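Local coordinates for protein coronin (Toxoplasma gondii, PDB 4OZU) that probably binds actin filaments, as members of the coronin family do, the part described here being its WD40 beta-propeller domain, at residues Ser216-Cys221 with Ser268-Pro273. Residues are numbered along the deposited sequence; the frame is centred on the assembly and turned at random.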
loop_
_atom_site.group_PDB
_atom_site.type_symbol
_atom_site.label_atom_id
_atom_site.label_comp_id
_atom_site.label_asym_id
_atom_site.label_seq_id
_atom_site.Cartn_x
_atom_site.Cartn_y
_atom_site.Cartn_z
ATOM N N SER A 216 -20.176 -4.592 11.177
ATOM C CA SER A 216 -19.385 -4.159 12.329
ATOM C C SER A 216 -17.878 -4.208 12.090
ATOM O O SER A 216 -17.143 -3.354 12.586
ATOM C CB SER A 216 -19.727 -5.018 13.551
ATOM O OG SER A 216 -21.096 -4.893 13.891
ATOM N N LYS A 217 -17.415 -5.202 11.338
ATOM C CA LYS A 217 -15.980 -5.408 11.173
ATOM C C LYS A 217 -15.341 -4.314 10.316
ATOM O O LYS A 217 -16.025 -3.425 9.811
ATOM C CB LYS A 217 -15.708 -6.790 10.578
ATOM C CG LYS A 217 -15.990 -7.931 11.563
ATOM C CD LYS A 217 -15.393 -9.249 11.089
ATOM C CE LYS A 217 -16.468 -10.256 10.715
ATOM N NZ LYS A 217 -15.898 -11.610 10.471
ATOM N N ALA A 218 -14.023 -4.390 10.162
ATOM C CA ALA A 218 -13.234 -3.258 9.685
ATOM C C ALA A 218 -13.379 -2.957 8.198
ATOM O O ALA A 218 -13.255 -3.854 7.353
ATOM C CB ALA A 218 -11.761 -3.493 10.004
ATOM N N CYS A 219 -13.633 -1.681 7.901
ATOM C CA CYS A 219 -13.611 -1.160 6.537
ATOM C C CYS A 219 -12.201 -0.708 6.172
ATOM O O CYS A 219 -11.446 -0.263 7.039
ATOM C CB CYS A 219 -14.584 0.011 6.386
ATOM S SG CYS A 219 -16.272 -0.364 6.874
ATOM N N LYS A 220 -11.845 -0.836 4.896
ATOM C CA LYS A 220 -10.526 -0.427 4.422
ATOM C C LYS A 220 -10.727 0.356 3.141
ATOM O O LYS A 220 -11.671 0.090 2.409
ATOM C CB LYS A 220 -9.628 -1.645 4.170
ATOM C CG LYS A 220 -9.406 -2.546 5.375
ATOM C CD LYS A 220 -8.361 -1.978 6.323
ATOM C CE LYS A 220 -8.203 -2.857 7.552
ATOM N NZ LYS A 220 -7.130 -2.385 8.482
ATOM N N CYS A 221 -9.850 1.312 2.859
ATOM C CA CYS A 221 -9.988 2.092 1.640
ATOM C C CYS A 221 -8.680 2.229 0.883
ATOM O O CYS A 221 -7.604 1.952 1.401
ATOM C CB CYS A 221 -10.541 3.487 1.941
ATOM S SG CYS A 221 -9.338 4.646 2.679
ATOM N N SER A 268 -14.348 -13.784 6.275
ATOM C CA SER A 268 -14.343 -13.198 7.617
ATOM C C SER A 268 -13.295 -12.103 7.784
ATOM O O SER A 268 -13.461 -11.201 8.604
ATOM C CB SER A 268 -14.106 -14.287 8.664
ATOM O OG SER A 268 -12.886 -14.962 8.418
ATOM N N SER A 269 -12.218 -12.185 7.011
ATOM C CA SER A 269 -11.120 -11.230 7.127
ATOM C C SER A 269 -11.424 -9.905 6.443
ATOM O O SER A 269 -11.954 -9.890 5.331
ATOM C CB SER A 269 -9.841 -11.816 6.527
ATOM O OG SER A 269 -9.379 -12.920 7.288
ATOM N N PRO A 270 -11.078 -8.781 7.096
ATOM C CA PRO A 270 -11.122 -7.526 6.343
ATOM C C PRO A 270 -10.260 -7.616 5.091
ATOM O O PRO A 270 -9.230 -8.295 5.091
ATOM C CB PRO A 270 -10.572 -6.496 7.333
ATOM C CG PRO A 270 -10.879 -7.064 8.671
ATOM C CD PRO A 270 -10.779 -8.558 8.521
ATOM N N LEU A 271 -10.713 -6.967 4.029
ATOM C CA LEU A 271 -10.022 -7.005 2.750
ATOM C C LEU A 271 -9.229 -5.728 2.507
ATOM O O LEU A 271 -9.770 -4.623 2.572
ATOM C CB LEU A 271 -11.018 -7.224 1.610
ATOM C CG LEU A 271 -11.660 -8.616 1.564
ATOM C CD1 LEU A 271 -12.843 -8.631 0.615
ATOM C CD2 LEU A 271 -10.649 -9.680 1.174
ATOM N N TYR A 272 -7.937 -5.902 2.252
ATOM C CA TYR A 272 -7.060 -4.810 1.853
ATOM C C TYR A 272 -7.135 -4.627 0.349
ATOM O O TYR A 272 -6.811 -5.554 -0.400
ATOM C CB TYR A 272 -5.617 -5.089 2.282
ATOM C CG TYR A 272 -5.442 -5.022 3.777
ATOM C CD1 TYR A 272 -5.139 -3.818 4.400
ATOM C CD2 TYR A 272 -5.615 -6.149 4.571
ATOM C CE1 TYR A 272 -5.001 -3.739 5.769
ATOM C CE2 TYR A 272 -5.473 -6.079 5.946
ATOM C CZ TYR A 272 -5.172 -4.867 6.535
ATOM O OH TYR A 272 -5.032 -4.779 7.895
ATOM N N PRO A 273 -7.580 -3.444 -0.103
ATOM C CA PRO A 273 -7.582 -3.137 -1.535
ATOM C C PRO A 273 -6.243 -2.576 -1.996
ATOM O O PRO A 273 -5.694 -1.683 -1.347
ATOM C CB PRO A 273 -8.691 -2.091 -1.662
ATOM C CG PRO A 273 -8.638 -1.357 -0.364
ATOM C CD PRO A 273 -8.214 -2.367 0.680
HETATM O O HOH W 1 -12.746 -4.932 4.691
#
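Lys220 carries this contact, its aliphatic chain running past the ring of Tyr272 until NZ donates a hydrogen bond to Tyr272 OH at 3.2 Å. The chain bends at chi2 (-79°), which brings CD to 3.8 Å from Tyr272 CE1 and sets the ammonium obliquely to the ring. At its root, Lys220 CB packs against Pro273 CD (3.8 Å). Alongside, Ala218 CB touches Pro270 CG at 3.9 Å, and a water bridges the backbones, donating to Ala218 O at 2.9 Å and accepting from Leu271 N at 3.0 Å. At the exposed end, Lys217 NZ reaches Ser268 O over 3.1 Å, lying in the carbonyl plane on a lone pair. The two segments run nearly parallel, 9° apart, and lead into strands 220-223 and 271-275, the first strands of successive four-stranded blades of the propeller. Beyond them, Glu35 forms a salt bridge with Lys220 NZ, and Leu176 O of the preceding blade accepts a further hydrogen bond from it; Thr237 OG1 bonds to Leu271 O. Three acceptors thus hold the ammonium of the buried Lys220, and Glu35 probably offsets its charge, so one lysine links three successive blades through polar bonds while its methylenes pack at the blade interface.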